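Local coordinates for glycerol dehydratase (Clostridium butyricum, PDB 1R9D), which probably dehydrates glycerol to 3-hydroxypropionaldehyde, acting as a glycyl radical enzyme that works without vitamin B12, at residues A[14-17]-A[18-21]; A[563-566]-A[567-571]. One frame throughout, in Å; residues are numbered along the deposited sequence.

Interaction 1: residues A[14-17]-A[18-21]; sequences NILK and AQIL
L16 and Q19 meet side by side, one turn apart on helix 11-22. Methyl CD2 of L16 makes a van der Waals contact with the amide oxygen Q19 OE1, 3.6 Å away, the two side chains running the same way. Q19 reaches this position because CG stands anti to its carbonyl carbon (chi1 -57°) and the chain beyond is extended; its CG passes 3.2 Å from I15 O. The apolar contact is that of K17, a fully extended chain whose aliphatic CE slants across L21 and lies 3.9 Å from L21 CD1.

Backbone bonds of the alpha type, each spanning four residues, carry the rest. The A18 N to N14 O bond is 3.1 Å. From L21 N to K17 O the distance is 3.2 Å, and the N-H points almost straight at the oxygen (170°), in the carbonyl plane. The Q19 N to I15 O bond is more bent (139°), and that from I20 N to L16 O is weak. L16 O also takes a weak three-residue, 3-10-type bond from Q19 N.

A water also donates to L16 O at 3.1 Å and to Q19 OE1 at 2.8 Å. The NE2 of Q19 makes a weak hydrogen bond to D68 O. L16 packs on C313 and I316 of helix 304-317, and I20 also rests on I316.

The chemistry is therefore divided. Apolar L16 and I20 face a neighbouring helix, whereas the Q19 amide is probably restrained in its rotation, though its NE2 bond is weak, and one water adds a bond to the weakly bonded carbonyl and links it to the amide.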
ATOM      1  N   ASN A  14     -24.803 -17.218 -39.964  1.00 31.52           N
ATOM      2  CA  ASN A  14     -24.224 -18.539 -40.173  1.00 31.98           C
ATOM      3  C   ASN A  14     -22.732 -18.429 -40.480  1.00 31.67           C
ATOM      4  O   ASN A  14     -21.935 -19.258 -40.039  1.00 31.53           O
ATOM      5  CB  ASN A  14     -24.934 -19.275 -41.313  1.00 33.43           C
ATOM      6  CG  ASN A  14     -26.404 -19.513 -41.024  1.00 34.81           C
ATOM      7  OD1 ASN A  14     -26.782 -19.830 -39.894  1.00 36.15           O
ATOM      8  ND2 ASN A  14     -27.241 -19.373 -42.044  1.00 35.23           N
ATOM      9  N   ILE A  15     -22.357 -17.403 -41.237  1.00 31.90           N
ATOM     10  CA  ILE A  15     -20.958 -17.189 -41.591  1.00 31.47           C
ATOM     11  C   ILE A  15     -20.126 -16.812 -40.364  1.00 30.72           C
ATOM     12  O   ILE A  15     -19.030 -17.336 -40.162  1.00 30.26           O
ATOM     13  CB  ILE A  15     -20.818 -16.080 -42.656  1.00 32.08           C
ATOM     14  CG1 ILE A  15     -21.476 -16.534 -43.961  1.00 32.95           C
ATOM     15  CG2 ILE A  15     -19.341 -15.759 -42.889  1.00 30.86           C
ATOM     16  CD1 ILE A  15     -21.535 -15.465 -45.025  1.00 34.13           C
ATOM     17  N   LEU A  16     -20.651 -15.903 -39.549  1.00 31.61           N
ATOM     18  CA  LEU A  16     -19.945 -15.465 -38.350  1.00 30.99           C
ATOM     19  C   LEU A  16     -19.833 -16.611 -37.347  1.00 31.07           C
ATOM     20  O   LEU A  16     -18.797 -16.781 -36.706  1.00 31.80           O
ATOM     21  CB  LEU A  16     -20.666 -14.270 -37.725  1.00 31.23           C
ATOM     22  CG  LEU A  16     -20.690 -13.007 -38.592  1.00 30.96           C
ATOM     23  CD1 LEU A  16     -21.628 -11.985 -37.994  1.00 31.80           C
ATOM     24  CD2 LEU A  16     -19.281 -12.442 -38.714  1.00 30.74           C
ATOM     25  N   LYS A  17     -20.895 -17.406 -37.221  1.00 30.48           N
ATOM     26  CA  LYS A  17     -20.877 -18.540 -36.299  1.00 30.57           C
ATOM     27  C   LYS A  17     -19.801 -19.544 -36.702  1.00 30.06           C
ATOM     28  O   LYS A  17     -19.110 -20.109 -35.852  1.00 29.07           O
ATOM     29  CB  LYS A  17     -22.238 -19.244 -36.274  1.00 30.30           C
ATOM     30  CG  LYS A  17     -22.226 -20.537 -35.463  1.00 31.88           C
ATOM     31  CD  LYS A  17     -23.564 -21.263 -35.514  1.00 33.23           C
ATOM     32  CE  LYS A  17     -23.510 -22.553 -34.703  1.00 34.20           C
ATOM     33  NZ  LYS A  17     -24.758 -23.363 -34.829  1.00 35.09           N
ATOM     34  N   ALA A  18     -19.669 -19.770 -38.005  1.00 30.36           N
ATOM     35  CA  ALA A  18     -18.679 -20.706 -38.519  1.00 30.68           C
ATOM     36  C   ALA A  18     -17.263 -20.255 -38.169  1.00 30.83           C
ATOM     37  O   ALA A  18     -16.369 -21.079 -37.973  1.00 31.31           O
ATOM     38  CB  ALA A  18     -18.829 -20.845 -40.037  1.00 31.34           C
ATOM     39  N   GLN A  19     -17.057 -18.943 -38.096  1.00 31.40           N
ATOM     40  CA  GLN A  19     -15.742 -18.408 -37.763  1.00 31.96           C
ATOM     41  C   GLN A  19     -15.356 -18.839 -36.355  1.00 31.69           C
ATOM     42  O   GLN A  19     -14.198 -19.152 -36.084  1.00 31.12           O
ATOM     43  CB  GLN A  19     -15.746 -16.880 -37.854  1.00 33.45           C
ATOM     44  CG  GLN A  19     -16.172 -16.339 -39.211  1.00 35.85           C
ATOM     45  CD  GLN A  19     -16.030 -14.832 -39.311  1.00 37.18           C
ATOM     46  OE1 GLN A  19     -16.102 -14.122 -38.305  1.00 36.43           O
ATOM     47  NE2 GLN A  19     -15.843 -14.333 -40.530  1.00 36.83           N
ATOM     48  N   ILE A  20     -16.336 -18.858 -35.458  1.00 31.03           N
ATOM     49  CA  ILE A  20     -16.086 -19.267 -34.080  1.00 31.15           C
ATOM     50  C   ILE A  20     -15.728 -20.756 -33.993  1.00 30.44           C
ATOM     51  O   ILE A  20     -14.689 -21.125 -33.452  1.00 30.90           O
ATOM     52  CB  ILE A  20     -17.328 -19.027 -33.187  1.00 31.33           C
ATOM     53  CG1 ILE A  20     -17.733 -17.547 -33.211  1.00 31.83           C
ATOM     54  CG2 ILE A  20     -17.037 -19.495 -31.770  1.00 32.33           C
ATOM     55  CD1 ILE A  20     -16.734 -16.607 -32.564  1.00 32.93           C
ATOM     56  N   LEU A  21     -16.595 -21.608 -34.536  1.00 31.13           N
ATOM     57  CA  LEU A  21     -16.380 -23.051 -34.488  1.00 31.53           C
ATOM     58  C   LEU A  21     -15.190 -23.579 -35.284  1.00 32.36           C
ATOM     59  O   LEU A  21     -14.568 -24.562 -34.889  1.00 31.41           O
ATOM     60  CB  LEU A  21     -17.654 -23.779 -34.924  1.00 31.54           C
ATOM     61  CG  LEU A  21     -18.842 -23.570 -33.978  1.00 32.41           C
ATOM     62  CD1 LEU A  21     -20.062 -24.286 -34.516  1.00 32.12           C
ATOM     63  CD2 LEU A  21     -18.481 -24.076 -32.587  1.00 31.90           C
TER
HETATM   64  O   HOH W   1     -17.256 -14.246 -35.782  1.00 34.02           O

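Interaction 2: residues A[563-566]-A[567-571]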
ATOM      1  N   VAL A 563     -24.863 -43.073   7.998  1.00 29.14           N
ATOM      2  CA  VAL A 563     -24.140 -43.213   9.257  1.00 29.49           C
ATOM      3  C   VAL A 563     -25.127 -43.286  10.422  1.00 31.25           C
ATOM      4  O   VAL A 563     -25.028 -44.164  11.281  1.00 32.17           O
ATOM      5  CB  VAL A 563     -23.164 -42.021   9.475  1.00 28.27           C
ATOM      6  CG1 VAL A 563     -22.631 -42.021  10.897  1.00 27.55           C
ATOM      7  CG2 VAL A 563     -22.012 -42.118   8.494  1.00 27.05           C
ATOM      8  N   LYS A 564     -26.090 -42.370  10.434  1.00 31.30           N
ATOM      9  CA  LYS A 564     -27.092 -42.322  11.491  1.00 32.35           C
ATOM     10  C   LYS A 564     -27.958 -43.577  11.586  1.00 33.13           C
ATOM     11  O   LYS A 564     -28.194 -44.087  12.681  1.00 33.29           O
ATOM     12  CB  LYS A 564     -28.004 -41.106  11.300  1.00 31.94           C
ATOM     13  CG  LYS A 564     -29.124 -41.019  12.329  1.00 34.03           C
ATOM     14  CD  LYS A 564     -30.067 -39.861  12.039  1.00 36.30           C
ATOM     15  CE  LYS A 564     -31.271 -39.886  12.969  1.00 38.45           C
ATOM     16  NZ  LYS A 564     -32.141 -41.081  12.725  1.00 40.02           N
ATOM     17  N   LYS A 565     -28.427 -44.066  10.442  1.00 33.13           N
ATOM     18  CA  LYS A 565     -29.293 -45.246  10.397  1.00 34.49           C
ATOM     19  C   LYS A 565     -28.594 -46.592  10.526  1.00 34.29           C
ATOM     20  O   LYS A 565     -28.925 -47.395  11.401  1.00 34.78           O
ATOM     21  CB  LYS A 565     -30.103 -45.263   9.100  1.00 35.06           C
ATOM     22  CG  LYS A 565     -31.156 -44.180   8.986  1.00 38.07           C
ATOM     23  CD  LYS A 565     -31.929 -44.326   7.679  1.00 39.47           C
ATOM     24  CE  LYS A 565     -32.662 -45.664   7.593  1.00 40.59           C
ATOM     25  NZ  LYS A 565     -33.851 -45.725   8.495  1.00 41.10           N
ATOM     26  N   ILE A 566     -27.643 -46.844   9.635  1.00 34.03           N
ATOM     27  CA  ILE A 566     -26.925 -48.111   9.616  1.00 34.12           C
ATOM     28  C   ILE A 566     -26.001 -48.339  10.806  1.00 34.39           C
ATOM     29  O   ILE A 566     -25.875 -49.462  11.290  1.00 34.73           O
ATOM     30  CB  ILE A 566     -26.100 -48.255   8.316  1.00 34.52           C
ATOM     31  CG1 ILE A 566     -27.006 -48.059   7.095  1.00 34.93           C
ATOM     32  CG2 ILE A 566     -25.444 -49.628   8.260  1.00 34.86           C
ATOM     33  CD1 ILE A 566     -28.174 -49.024   7.026  1.00 36.26           C
ATOM     34  N   VAL A 567     -25.360 -47.280  11.288  1.00 34.11           N
ATOM     35  CA  VAL A 567     -24.437 -47.415  12.406  1.00 34.23           C
ATOM     36  C   VAL A 567     -25.019 -47.138  13.790  1.00 35.54           C
ATOM     37  O   VAL A 567     -24.981 -48.003  14.664  1.00 35.72           O
ATOM     38  CB  VAL A 567     -23.199 -46.510  12.215  1.00 34.57           C
ATOM     39  CG1 VAL A 567     -22.249 -46.670  13.390  1.00 34.37           C
ATOM     40  CG2 VAL A 567     -22.489 -46.865  10.919  1.00 33.58           C
ATOM     41  N   PHE A 568     -25.564 -45.943  13.998  1.00 35.76           N
ATOM     42  CA  PHE A 568     -26.089 -45.602  15.314  1.00 36.78           C
ATOM     43  C   PHE A 568     -27.515 -46.017  15.658  1.00 37.67           C
ATOM     44  O   PHE A 568     -27.797 -46.319  16.813  1.00 37.80           O
ATOM     45  CB  PHE A 568     -25.918 -44.101  15.571  1.00 36.60           C
ATOM     46  CG  PHE A 568     -24.483 -43.652  15.565  1.00 36.85           C
ATOM     47  CD1 PHE A 568     -23.945 -43.011  14.455  1.00 36.55           C
ATOM     48  CD2 PHE A 568     -23.659 -43.910  16.656  1.00 36.70           C
ATOM     49  CE1 PHE A 568     -22.602 -42.632  14.431  1.00 36.68           C
ATOM     50  CE2 PHE A 568     -22.317 -43.536  16.642  1.00 37.28           C
ATOM     51  CZ  PHE A 568     -21.787 -42.896  15.525  1.00 37.43           C
ATOM     52  N   ASP A 569     -28.419 -46.038  14.684  1.00 38.73           N
ATOM     53  CA  ASP A 569     -29.796 -46.417  14.985  1.00 40.31           C
ATOM     54  C   ASP A 569     -30.039 -47.922  14.954  1.00 40.50           C
ATOM     55  O   ASP A 569     -30.588 -48.484  15.901  1.00 41.23           O
ATOM     56  CB  ASP A 569     -30.784 -45.749  14.020  1.00 41.43           C
ATOM     57  CG  ASP A 569     -30.844 -44.241  14.183  1.00 43.66           C
ATOM     58  OD1 ASP A 569     -30.617 -43.746  15.308  1.00 43.28           O
ATOM     59  OD2 ASP A 569     -31.143 -43.554  13.181  1.00 44.72           O
ATOM     60  N   GLU A 570     -29.626 -48.571  13.870  1.00 40.83           N
ATOM     61  CA  GLU A 570     -29.847 -50.004  13.711  1.00 41.25           C
ATOM     62  C   GLU A 570     -28.679 -50.879  14.148  1.00 41.25           C
ATOM     63  O   GLU A 570     -28.828 -52.094  14.286  1.00 41.11           O
ATOM     64  CB  GLU A 570     -30.197 -50.308  12.254  1.00 42.08           C
ATOM     65  CG  GLU A 570     -31.255 -49.377  11.684  1.00 44.41           C
ATOM     66  CD  GLU A 570     -31.630 -49.712  10.253  1.00 46.22           C
ATOM     67  OE1 GLU A 570     -30.726 -50.054   9.459  1.00 47.45           O
ATOM     68  OE2 GLU A 570     -32.830 -49.618   9.919  1.00 46.94           O
ATOM     69  N   ASN A 571     -27.519 -50.268  14.356  1.00 40.90           N
ATOM     70  CA  ASN A 571     -26.334 -51.002  14.786  1.00 41.50           C
ATOM     71  C   ASN A 571     -26.002 -52.187  13.880  1.00 41.27           C
ATOM     72  O   ASN A 571     -25.581 -53.240  14.363  1.00 40.83           O
ATOM     73  CB  ASN A 571     -26.517 -51.509  16.220  1.00 43.19           C
ATOM     74  CG  ASN A 571     -26.773 -50.388  17.206  1.00 44.72           C
ATOM     75  OD1 ASN A 571     -25.968 -49.463  17.335  1.00 45.93           O
ATOM     76  ND2 ASN A 571     -27.895 -50.465  17.912  1.00 45.95           N
TER
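K564 and D569 are joined by a salt bridge between residues five apart, in the last turns of helix 553-569, where the helix widens to pi-type turns. The main-chain pattern establishes the widening: F568 N donates to V563 O, D569 N to K564 O at 2.8 Å and E570 N to K565 O at 2.8 Å, three successive bonds each spanning five residues. V563 O is gripped twice, since V567 N also reaches it at 3.1 Å in an ordinary four-residue step, from above the carbonyl plane.

In the salt bridge, K564 NZ lies 2.7 Å from D569 OD2 and uses the syn lone pair of that oxygen. The lysine chain runs extended as far as CE and then bends (chi4 -66°), turning the ammonium toward OD2. The same OD2 lies 3.0 Å from K564 O, another acceptor, so the positive charge probably offsets a repulsion there. A looser pairing of charges accompanies it: K565 NZ is 4.3 Å from E570 OE2, beyond salt-bridge range, and has a long, weak ion pair with E608.

Apolar contacts of V563, V567 and F568 occupy another side of the helix. V563 CG1 touches F568 CE1 at 3.6 Å, the two side chains lying side by side, while V567 CG1 sits over the centre of one ring face. K564 CA approaches the ring edge. Separately, the I566 side chain slants across that of E570, with I566 CD1 3.7 Å from E570 OE1. Beyond E570 the backbone turns to positive phi at N571 (53°).

Among its neighbours, this helix end packs on two others: V563, K564 and F568 press on F484 of helix 484-516, and V567 packs against P575 and L578 of helix 575-583.

From the N terminus, interaction 1 comes first, within helix 11-22, and interaction 2 follows more than 540 residues later, in the last turns of helix 553-569 and the residues after it. Each joins adjoining segments, so neither closes a long loop; they stand in series, with no nesting or crossing. The centres of interaction 1 and interaction 2 are about 58 Å apart and their nearest atoms about 45 Å apart, on opposite sides of the chain's centre. Residues 14-21 set an early helix against helix 304-317, whereas 563-571 join helix 553-569 to helices 484-516 and 575-583. Both belong to the pyruvate formate lyase-like part of the chain.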